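Local coordinates for protein soluble lytic murein transglycosylase (Pseudomonas aeruginosa, PDB 5OHU) that cleaves the glycan strands of bacterial cell-wall peptidoglycan as a lytic transglycosylase, in both exolytic and endolytic fashion, at residues W182-R192 with D239-R250; K274-G282 with L296-D306. All blocks are in the same frame, centred on the assembly; numbering follows the deposited sequence.

Contact 1: W182-R192 with D239-R250; sequences WKRLKLAAEAR and DVVGLGLRRLAR. With PO4 (phosphate ion), chain B.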
loop_
_atom_site.group_PDB
_atom_site.type_symbol
_atom_site.label_atom_id
_atom_site.label_comp_id
_atom_site.label_asym_id
_atom_site.label_seq_id
_atom_site.Cartn_x
_atom_site.Cartn_y
_atom_site.Cartn_z
ATOM N N TRP A 182 -8.460 -0.862 -30.122
ATOM C CA TRP A 182 -8.709 0.479 -29.610
ATOM C C TRP A 182 -8.794 0.501 -28.085
ATOM O O TRP A 182 -8.146 1.328 -27.437
ATOM C CB TRP A 182 -9.986 1.038 -30.237
ATOM C CG TRP A 182 -10.305 2.443 -29.790
ATOM C CD1 TRP A 182 -11.206 2.805 -28.836
ATOM C CD2 TRP A 182 -9.713 3.658 -30.268
ATOM N NE1 TRP A 182 -11.222 4.177 -28.696
ATOM C CE2 TRP A 182 -10.318 4.724 -29.566
ATOM C CE3 TRP A 182 -8.742 3.950 -31.228
ATOM C CZ2 TRP A 182 -9.979 6.066 -29.794
ATOM C CZ3 TRP A 182 -8.401 5.281 -31.452
ATOM C CH2 TRP A 182 -9.021 6.323 -30.741
ATOM N N LYS A 183 -9.586 -0.406 -27.491
ATOM C CA LYS A 183 -9.659 -0.463 -26.033
ATOM C C LYS A 183 -8.282 -0.597 -25.411
ATOM O O LYS A 183 -7.975 0.056 -24.405
ATOM C CB LYS A 183 -10.484 -1.650 -25.550
ATOM C CG LYS A 183 -11.962 -1.522 -25.351
ATOM C CD LYS A 183 -12.678 -1.863 -26.588
ATOM C CE LYS A 183 -14.155 -2.094 -26.313
ATOM N NZ LYS A 183 -14.650 -1.032 -25.377
ATOM N N ARG A 184 -7.453 -1.488 -25.953
ATOM C CA ARG A 184 -6.161 -1.689 -25.319
ATOM C C ARG A 184 -5.275 -0.468 -25.512
ATOM O O ARG A 184 -4.507 -0.098 -24.617
ATOM C CB ARG A 184 -5.478 -2.947 -25.860
ATOM C CG ARG A 184 -4.293 -3.341 -24.986
ATOM C CD ARG A 184 -3.437 -4.419 -25.595
ATOM N NE ARG A 184 -2.345 -4.748 -24.700
ATOM C CZ ARG A 184 -1.339 -5.569 -24.995
ATOM N NH1 ARG A 184 -1.271 -6.167 -26.180
ATOM N NH2 ARG A 184 -0.398 -5.789 -24.096
ATOM N N LEU A 185 -5.363 0.164 -26.679
ATOM C CA LEU A 185 -4.664 1.423 -26.902
ATOM C C LEU A 185 -4.994 2.422 -25.804
ATOM O O LEU A 185 -4.099 3.034 -25.215
ATOM C CB LEU A 185 -5.037 1.955 -28.284
ATOM C CG LEU A 185 -4.604 3.313 -28.846
ATOM C CD1 LEU A 185 -3.297 3.783 -28.309
ATOM C CD2 LEU A 185 -4.509 3.165 -30.364
ATOM N N LYS A 186 -6.278 2.565 -25.485
ATOM C CA LYS A 186 -6.691 3.495 -24.444
ATOM C C LYS A 186 -6.045 3.134 -23.105
ATOM O O LYS A 186 -5.488 4.002 -22.412
ATOM C CB LYS A 186 -8.216 3.485 -24.369
ATOM C CG LYS A 186 -8.855 4.515 -23.470
ATOM C CD LYS A 186 -10.379 4.497 -23.642
ATOM C CE LYS A 186 -11.099 4.766 -22.327
ATOM N NZ LYS A 186 -12.574 4.874 -22.502
ATOM N N LEU A 187 -6.062 1.840 -22.756
ATOM C CA LEU A 187 -5.448 1.384 -21.512
ATOM C C LEU A 187 -3.951 1.640 -21.507
ATOM O O LEU A 187 -3.379 1.991 -20.467
ATOM C CB LEU A 187 -5.719 -0.106 -21.315
ATOM C CG LEU A 187 -7.192 -0.434 -21.143
ATOM C CD1 LEU A 187 -7.432 -1.943 -21.167
ATOM C CD2 LEU A 187 -7.660 0.173 -19.832
ATOM N N ALA A 188 -3.294 1.433 -22.652
ATOM C CA ALA A 188 -1.861 1.683 -22.722
ATOM C C ALA A 188 -1.570 3.169 -22.565
ATOM O O ALA A 188 -0.588 3.557 -21.917
ATOM C CB ALA A 188 -1.298 1.155 -24.044
ATOM N N ALA A 189 -2.418 4.015 -23.156
ATOM C CA ALA A 189 -2.230 5.452 -23.025
ATOM C C ALA A 189 -2.457 5.894 -21.591
ATOM O O ALA A 189 -1.715 6.738 -21.074
ATOM C CB ALA A 189 -3.171 6.191 -23.983
ATOM N N GLU A 190 -3.449 5.296 -20.919
ATOM C CA GLU A 190 -3.714 5.626 -19.518
ATOM C C GLU A 190 -2.529 5.263 -18.630
ATOM O O GLU A 190 -2.182 6.004 -17.709
ATOM C CB GLU A 190 -4.978 4.909 -19.040
ATOM C CG GLU A 190 -6.267 5.506 -19.591
ATOM C CD GLU A 190 -7.480 4.614 -19.394
ATOM O OE1 GLU A 190 -7.294 3.443 -19.013
ATOM O OE2 GLU A 190 -8.617 5.075 -19.636
ATOM N N ALA A 191 -1.902 4.121 -18.885
ATOM C CA ALA A 191 -0.774 3.663 -18.090
ATOM C C ALA A 191 0.536 4.301 -18.518
ATOM O O ALA A 191 1.590 3.920 -17.996
ATOM C CB ALA A 191 -0.659 2.141 -18.171
ATOM N N ARG A 192 0.490 5.243 -19.465
ATOM C CA ARG A 192 1.673 5.968 -19.933
ATOM C C ARG A 192 2.693 5.039 -20.578
ATOM O O ARG A 192 3.889 5.331 -20.573
ATOM C CB ARG A 192 2.328 6.768 -18.801
ATOM C CG ARG A 192 1.396 7.710 -18.072
ATOM C CD ARG A 192 2.080 8.412 -16.907
ATOM N NE ARG A 192 1.099 9.012 -16.005
ATOM C CZ ARG A 192 0.804 10.311 -15.958
ATOM N NH1 ARG A 192 1.423 11.169 -16.760
ATOM N NH2 ARG A 192 -0.116 10.753 -15.104
ATOM N N ASP A 239 -13.441 9.552 -27.043
ATOM C CA ASP A 239 -12.481 8.795 -26.243
ATOM C C ASP A 239 -11.164 9.545 -26.108
ATOM O O ASP A 239 -10.589 9.617 -25.017
ATOM C CB ASP A 239 -12.246 7.423 -26.877
ATOM C CG ASP A 239 -13.137 6.351 -26.294
ATOM O OD1 ASP A 239 -13.447 6.416 -25.088
ATOM O OD2 ASP A 239 -13.536 5.445 -27.053
ATOM N N VAL A 240 -10.666 10.114 -27.204
ATOM C CA VAL A 240 -9.441 10.903 -27.118
ATOM C C VAL A 240 -9.605 12.020 -26.100
ATOM O O VAL A 240 -8.787 12.182 -25.187
ATOM C CB VAL A 240 -9.053 11.448 -28.499
ATOM C CG1 VAL A 240 -7.910 12.455 -28.355
ATOM C CG2 VAL A 240 -8.635 10.278 -29.383
ATOM N N VAL A 241 -10.691 12.782 -26.224
ATOM C CA VAL A 241 -10.885 13.951 -25.377
ATOM C C VAL A 241 -11.084 13.534 -23.926
ATOM O O VAL A 241 -10.519 14.143 -23.010
ATOM C CB VAL A 241 -12.054 14.790 -25.921
ATOM C CG1 VAL A 241 -12.529 15.799 -24.890
ATOM C CG2 VAL A 241 -11.610 15.482 -27.208
ATOM N N GLY A 242 -11.844 12.467 -23.696
ATOM C CA GLY A 242 -12.100 12.054 -22.325
ATOM C C GLY A 242 -10.840 11.618 -21.614
ATOM O O GLY A 242 -10.630 11.943 -20.440
ATOM N N LEU A 243 -9.976 10.877 -22.318
ATOM C CA LEU A 243 -8.691 10.502 -21.745
ATOM C C LEU A 243 -7.883 11.741 -21.395
ATOM O O LEU A 243 -7.316 11.844 -20.296
ATOM C CB LEU A 243 -7.919 9.601 -22.714
ATOM C CG LEU A 243 -6.623 9.023 -22.129
ATOM C CD1 LEU A 243 -6.499 7.563 -22.507
ATOM C CD2 LEU A 243 -5.427 9.798 -22.627
ATOM N N GLY A 244 -7.846 12.708 -22.314
ATOM C CA GLY A 244 -7.081 13.917 -22.059
ATOM C C GLY A 244 -7.618 14.721 -20.889
ATOM O O GLY A 244 -6.851 15.241 -20.077
ATOM N N LEU A 245 -8.942 14.813 -20.761
ATOM C CA LEU A 245 -9.477 15.569 -19.632
ATOM C C LEU A 245 -9.191 14.877 -18.311
ATOM O O LEU A 245 -8.910 15.543 -17.309
ATOM C CB LEU A 245 -10.973 15.816 -19.781
ATOM C CG LEU A 245 -11.332 16.657 -20.993
ATOM C CD1 LEU A 245 -12.786 16.463 -21.388
ATOM C CD2 LEU A 245 -11.034 18.091 -20.661
ATOM N N ARG A 246 -9.246 13.545 -18.288
ATOM C CA ARG A 246 -8.920 12.824 -17.057
ATOM C C ARG A 246 -7.459 13.017 -16.692
ATOM O O ARG A 246 -7.119 13.197 -15.516
ATOM C CB ARG A 246 -9.244 11.333 -17.206
ATOM C CG ARG A 246 -10.584 10.945 -16.569
ATOM C CD ARG A 246 -11.448 10.120 -17.491
ATOM N NE ARG A 246 -10.695 9.059 -18.155
ATOM C CZ ARG A 246 -11.016 8.531 -19.336
ATOM N NH1 ARG A 246 -12.090 8.966 -19.996
ATOM N NH2 ARG A 246 -10.251 7.574 -19.849
ATOM N N ARG A 247 -6.579 12.982 -17.691
ATOM C CA ARG A 247 -5.168 13.239 -17.442
ATOM C C ARG A 247 -4.970 14.675 -16.975
ATOM O O ARG A 247 -4.344 14.925 -15.938
ATOM C CB ARG A 247 -4.371 12.944 -18.720
ATOM C CG ARG A 247 -2.867 13.245 -18.673
ATOM C CD ARG A 247 -2.041 12.261 -17.828
ATOM N NE ARG A 247 -2.454 10.861 -17.946
ATOM C CZ ARG A 247 -1.965 10.003 -18.843
ATOM N NH1 ARG A 247 -1.060 10.397 -19.723
ATOM N NH2 ARG A 247 -2.377 8.738 -18.853
ATOM N N LEU A 248 -5.552 15.631 -17.704
ATOM C CA LEU A 248 -5.388 17.042 -17.374
ATOM C C LEU A 248 -5.901 17.365 -15.981
ATOM O O LEU A 248 -5.378 18.271 -15.313
ATOM C CB LEU A 248 -6.126 17.893 -18.415
ATOM C CG LEU A 248 -5.944 19.404 -18.431
ATOM C CD1 LEU A 248 -4.476 19.760 -18.675
ATOM C CD2 LEU A 248 -6.858 20.012 -19.510
ATOM N N ALA A 249 -6.937 16.659 -15.532
ATOM C CA ALA A 249 -7.487 16.934 -14.211
ATOM C C ALA A 249 -6.467 16.729 -13.096
ATOM O O ALA A 249 -6.612 17.325 -12.030
ATOM C CB ALA A 249 -8.701 16.047 -13.957
ATOM N N ARG A 250 -5.432 15.916 -13.326
ATOM C CA ARG A 250 -4.471 15.635 -12.264
ATOM C C ARG A 250 -3.700 16.889 -11.867
ATOM O O ARG A 250 -3.469 17.131 -10.678
ATOM C CB ARG A 250 -3.518 14.521 -12.703
ATOM C CG ARG A 250 -2.433 14.164 -11.683
ATOM C CD ARG A 250 -1.779 12.817 -12.003
ATOM N NE ARG A 250 -0.394 12.737 -11.537
ATOM C CZ ARG A 250 0.660 13.010 -12.299
ATOM N NH1 ARG A 250 0.486 13.380 -13.561
ATOM N NH2 ARG A 250 1.887 12.913 -11.804
HETATM P P PO4 B . 2.081 -7.960 -26.156
HETATM O O1 PO4 B . 3.344 -7.434 -26.784
HETATM O O2 PO4 B . 1.885 -7.318 -24.809
HETATM O O3 PO4 B . 0.920 -7.663 -27.076
HETATM O O4 PO4 B . 2.185 -9.454 -25.971
HETATM O O HOH W 1 -11.937 7.785 -22.396
HETATM O O HOH W 2 -13.042 2.666 -25.010
#

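Contact 2: K274-G282 with L296-D306; sequences KVAIAREIG and LMTQYDPGLRD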
loop_
_atom_site.group_PDB
_atom_site.type_symbol
_atom_site.label_atom_id
_atom_site.label_comp_id
_atom_site.label_asym_id
_atom_site.label_seq_id
_atom_site.Cartn_x
_atom_site.Cartn_y
_atom_site.Cartn_z
ATOM N N LYS A 274 -18.613 10.204 -19.261
ATOM C CA LYS A 274 -18.931 11.490 -18.656
ATOM C C LYS A 274 -18.893 11.411 -17.132
ATOM O O LYS A 274 -18.368 12.313 -16.476
ATOM C CB LYS A 274 -20.291 11.981 -19.138
ATOM C CG LYS A 274 -20.474 13.476 -19.002
ATOM C CD LYS A 274 -21.855 13.900 -19.480
ATOM C CE LYS A 274 -22.128 13.436 -20.907
ATOM N NZ LYS A 274 -23.459 13.892 -21.404
ATOM N N VAL A 275 -19.424 10.333 -16.549
ATOM C CA VAL A 275 -19.360 10.185 -15.097
ATOM C C VAL A 275 -17.915 10.045 -14.640
ATOM O O VAL A 275 -17.511 10.632 -13.635
ATOM C CB VAL A 275 -20.218 8.995 -14.630
ATOM C CG1 VAL A 275 -19.690 8.445 -13.331
ATOM C CG2 VAL A 275 -21.657 9.436 -14.441
ATOM N N ALA A 276 -17.109 9.283 -15.373
ATOM C CA ALA A 276 -15.712 9.121 -14.992
ATOM C C ALA A 276 -14.976 10.449 -15.057
ATOM O O ALA A 276 -14.244 10.809 -14.129
ATOM C CB ALA A 276 -15.024 8.092 -15.897
ATOM N N ILE A 277 -15.151 11.188 -16.158
ATOM C CA ILE A 277 -14.507 12.491 -16.286
ATOM C C ILE A 277 -14.904 13.389 -15.124
ATOM O O ILE A 277 -14.050 13.955 -14.424
ATOM C CB ILE A 277 -14.868 13.137 -17.632
ATOM C CG1 ILE A 277 -14.384 12.262 -18.786
ATOM C CG2 ILE A 277 -14.243 14.505 -17.718
ATOM C CD1 ILE A 277 -14.906 12.729 -20.158
ATOM N N ALA A 278 -16.214 13.520 -14.902
ATOM C CA ALA A 278 -16.728 14.408 -13.870
ATOM C C ALA A 278 -16.193 14.027 -12.499
ATOM O O ALA A 278 -15.816 14.897 -11.704
ATOM C CB ALA A 278 -18.256 14.376 -13.869
ATOM N N ARG A 279 -16.139 12.731 -12.206
ATOM C CA ARG A 279 -15.666 12.314 -10.894
ATOM C C ARG A 279 -14.177 12.592 -10.725
ATOM O O ARG A 279 -13.751 13.057 -9.660
ATOM C CB ARG A 279 -16.009 10.843 -10.655
ATOM C CG ARG A 279 -17.523 10.636 -10.430
ATOM C CD ARG A 279 -17.869 9.194 -9.991
ATOM N NE ARG A 279 -19.304 8.909 -10.066
ATOM C CZ ARG A 279 -19.830 7.687 -9.976
ATOM N NH1 ARG A 279 -19.037 6.635 -9.813
ATOM N NH2 ARG A 279 -21.143 7.510 -10.066
ATOM N N GLU A 280 -13.374 12.387 -11.773
ATOM C CA GLU A 280 -11.949 12.686 -11.638
ATOM C C GLU A 280 -11.702 14.188 -11.526
ATOM O O GLU A 280 -10.876 14.624 -10.719
ATOM C CB GLU A 280 -11.154 12.096 -12.803
ATOM C CG GLU A 280 -9.645 12.197 -12.617
ATOM C CD GLU A 280 -9.182 11.744 -11.225
ATOM O OE1 GLU A 280 -8.718 12.599 -10.433
ATOM O OE2 GLU A 280 -9.288 10.536 -10.917
ATOM N N ILE A 281 -12.408 14.998 -12.320
ATOM C CA ILE A 281 -12.300 16.447 -12.174
ATOM C C ILE A 281 -12.822 16.884 -10.805
ATOM O O ILE A 281 -12.184 17.688 -10.111
ATOM C CB ILE A 281 -13.035 17.162 -13.323
ATOM C CG1 ILE A 281 -12.294 16.920 -14.650
ATOM C CG2 ILE A 281 -13.157 18.664 -13.057
ATOM C CD1 ILE A 281 -13.058 17.372 -15.852
ATOM N N GLY A 282 -13.964 16.338 -10.383
ATOM C CA GLY A 282 -14.527 16.737 -9.096
ATOM C C GLY A 282 -13.588 16.434 -7.939
ATOM O O GLY A 282 -13.353 17.281 -7.068
ATOM N N LEU A 296 -20.698 19.687 -9.118
ATOM C CA LEU A 296 -20.298 18.632 -10.035
ATOM C C LEU A 296 -20.397 17.252 -9.381
ATOM O O LEU A 296 -20.966 16.316 -9.954
ATOM C CB LEU A 296 -18.870 18.913 -10.506
ATOM C CG LEU A 296 -18.336 17.991 -11.571
ATOM C CD1 LEU A 296 -19.209 18.174 -12.797
ATOM C CD2 LEU A 296 -16.839 18.241 -11.872
ATOM N N MET A 297 -19.825 17.102 -8.190
ATOM C CA MET A 297 -19.844 15.799 -7.532
ATOM C C MET A 297 -21.265 15.410 -7.153
ATOM O O MET A 297 -21.644 14.245 -7.253
ATOM C CB MET A 297 -18.945 15.819 -6.288
ATOM C CG MET A 297 -17.447 16.017 -6.543
ATOM S SD MET A 297 -16.422 15.996 -5.036
ATOM C CE MET A 297 -17.168 17.327 -4.120
ATOM N N THR A 298 -22.064 16.382 -6.717
ATOM C CA THR A 298 -23.445 16.119 -6.330
ATOM C C THR A 298 -24.270 15.648 -7.522
ATOM O O THR A 298 -25.109 14.747 -7.395
ATOM C CB THR A 298 -24.039 17.390 -5.716
ATOM O OG1 THR A 298 -23.273 17.760 -4.565
ATOM C CG2 THR A 298 -25.496 17.192 -5.310
ATOM N N GLN A 299 -24.042 16.240 -8.690
ATOM C CA GLN A 299 -24.789 15.867 -9.880
ATOM C C GLN A 299 -24.338 14.520 -10.445
ATOM O O GLN A 299 -25.159 13.773 -10.993
ATOM C CB GLN A 299 -24.635 16.967 -10.931
ATOM C CG GLN A 299 -25.256 16.669 -12.281
ATOM C CD GLN A 299 -26.763 16.799 -12.258
ATOM O OE1 GLN A 299 -27.331 17.392 -11.338
ATOM N NE2 GLN A 299 -27.419 16.249 -13.269
ATOM N N TYR A 300 -23.058 14.174 -10.332
ATOM C CA TYR A 300 -22.587 12.963 -10.981
ATOM C C TYR A 300 -22.429 11.782 -10.032
ATOM O O TYR A 300 -22.093 10.688 -10.489
ATOM C CB TYR A 300 -21.294 13.252 -11.753
ATOM C CG TYR A 300 -21.643 13.975 -13.043
ATOM C CD1 TYR A 300 -22.046 13.266 -14.162
ATOM C CD2 TYR A 300 -21.659 15.369 -13.113
ATOM C CE1 TYR A 300 -22.415 13.915 -15.330
ATOM C CE2 TYR A 300 -22.029 16.029 -14.284
ATOM C CZ TYR A 300 -22.404 15.292 -15.388
ATOM O OH TYR A 300 -22.776 15.914 -16.559
ATOM N N ASP A 301 -22.707 11.956 -8.737
ATOM C CA ASP A 301 -22.851 10.799 -7.863
ATOM C C ASP A 301 -23.985 11.049 -6.872
ATOM O O ASP A 301 -23.774 11.040 -5.650
ATOM C CB ASP A 301 -21.527 10.493 -7.161
ATOM C CG ASP A 301 -21.497 9.102 -6.528
ATOM O OD1 ASP A 301 -22.332 8.255 -6.906
ATOM O OD2 ASP A 301 -20.607 8.840 -5.683
ATOM N N PRO A 302 -25.208 11.271 -7.352
ATOM C CA PRO A 302 -26.302 11.572 -6.413
ATOM C C PRO A 302 -26.582 10.443 -5.431
ATOM O O PRO A 302 -27.026 10.713 -4.305
ATOM C CB PRO A 302 -27.497 11.825 -7.345
ATOM C CG PRO A 302 -27.197 11.003 -8.553
ATOM C CD PRO A 302 -25.697 11.119 -8.738
ATOM N N GLY A 303 -26.327 9.195 -5.808
ATOM C CA GLY A 303 -26.612 8.086 -4.922
ATOM C C GLY A 303 -25.456 7.607 -4.067
ATOM O O GLY A 303 -25.572 6.557 -3.427
ATOM N N LEU A 304 -24.340 8.335 -4.053
ATOM C CA LEU A 304 -23.190 8.025 -3.209
ATOM C C LEU A 304 -22.668 6.608 -3.461
ATOM O O LEU A 304 -22.477 5.810 -2.542
ATOM C CB LEU A 304 -23.527 8.240 -1.734
ATOM C CG LEU A 304 -24.176 9.581 -1.358
ATOM C CD1 LEU A 304 -24.471 9.631 0.148
ATOM C CD2 LEU A 304 -23.319 10.757 -1.774
ATOM N N ARG A 305 -22.412 6.307 -4.723
ATOM C CA ARG A 305 -21.857 5.012 -5.091
ATOM C C ARG A 305 -20.343 4.973 -5.009
ATOM O O ARG A 305 -19.769 3.891 -4.870
ATOM C CB ARG A 305 -22.288 4.634 -6.514
ATOM C CG ARG A 305 -23.780 4.562 -6.696
ATOM C CD ARG A 305 -24.413 3.965 -5.456
ATOM N NE ARG A 305 -25.823 4.364 -5.298
ATOM C CZ ARG A 305 -26.723 3.742 -4.533
ATOM N NH1 ARG A 305 -26.352 2.680 -3.837
ATOM N NH2 ARG A 305 -27.978 4.197 -4.463
ATOM N N ASP A 306 -19.689 6.117 -5.110
ATOM C CA ASP A 306 -18.236 6.193 -5.165
ATOM C C ASP A 306 -17.761 6.716 -3.811
ATOM O O ASP A 306 -17.925 7.905 -3.495
ATOM C CB ASP A 306 -17.809 7.088 -6.325
ATOM C CG ASP A 306 -16.337 7.056 -6.574
ATOM O OD1 ASP A 306 -15.559 7.048 -5.602
ATOM O OD2 ASP A 306 -15.947 7.069 -7.755
HETATM O O HOH W 3 -24.861 14.163 -18.669
HETATM O O HOH W 4 -16.799 6.445 -10.846
#

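Contact 1: W182-R192 with D239-R250
Leu243 pushes one methyl, CD1, into the shallow hollow formed by Lys186, Ala189 and Glu190, and this is the close-packed part of the contact. CD1 lies 3.6 Å from Glu190 CG and 3.9 Å from Ala189 CB; the other side of the hollow is the aliphatic stem of Lys186. Ala218 and Val217 of helix 208-219, which sits between the two helices in sequence, cover Leu243 and Val240. At the start of the segments the indole of Trp182, its CG anti to the backbone N, turns its edge to helix 239-250: CH2 approaches Val240 CG2, and NE1 donates to Asp239 OD2 (3.1 Å, 161°) nearly in the ring plane but from above the carboxylate plane. The other oxygen, Asp239 OD1, takes a salt bridge from Lys186 NZ (3.1 Å), so one carboxylate ties two turns of helix 182-190.

Toward solvent the contact is looser and charged. Glu190 OE2 forms a salt bridge with Arg246 NH2 (3.0 Å), though the hydrogen bond within it is weak and bent, and a water joins Arg246 NH1 to Lys186 NZ, the latter weakly. Farther along, Arg247, folded back at chi2 and chi3, sends NH2 in a nearly straight bond to Ala189 O (3.1 Å) at the C-terminal end of helix 182-190. That oxygen also accepts from Arg192 N, the two donors arriving from opposite faces of its plane. Arg192 closes this end in a Schellman motif and lays its guanidinium flat on that of Arg247, centres 4.0 Å apart and planes 22° apart. The two segments run nearly parallel (17°), their axes 11.1 Å apart at closest approach, an arrangement consistent with the curved all-alpha superhelix known from Slt70-like transglycosylases.

Contact 2: K274-G282 with L296-D306
Tyr300 lays its ring over Ala278 in an antiparallel helical hairpin, its segments 274-282 and 296-300 running at 150° to each other within the all-alpha part of this Slt-family enzyme. The small bump of Ala278 CB presses on one ring face in a CH-pi contact, 3.8 Å from the centroid. Val275 CG2 meets the ring edge beside CD1, and the bent chain of Lys274 runs past the hydroxyl end. One turn back, Leu296 sends CD2 into the groove between Ala278 O (3.5 Å) and Ile281 CG2. Gly282, bare of a side chain, leaves a hollow for Met297, whose CG comes 3.9 Å from Gly282 CA; helix 307-319 backs Met297 through Val309.

Beyond the hairpin the chain turns, and the extended Arg279 reaches into the bend. Its guanidinium lies between Val275 CG1 on one face and the Asp301 carboxylate on the other, the latter pairing by charge alone. The Asp301 oxygens meanwhile accept from the backbone N of Arg305 and of Asp306, bracing the turn. At the guanidinium edge, Arg279 NE and NH2 both make weak bonds, each 3.3 Å long, to Tyr300 O.

Overall arrangement
Contact 1 and contact 2 follow one another along the chain, about 18 Å apart between centres, and both are partly buried. They share no helix but touch directly: helix 235-251 of contact 1 also packs against helix 271-287 of contact 2, with Ile277 CD1 3.6 Å from Gly242 CA and Ile281 beside Ala249. Arg246 serves both, its CD resting on Ile277 CG1. Helix 253-263 packs against both these helices. Contact 1 joins nearly parallel helices across a wider gap, largely through charged side chains, several in its middle, around the methyl of Leu243. Contact 2 closes a short antiparallel connection at nearer range, relying on an aromatic face and small residues, with its charges gathered at the turn leading into helix 307-319.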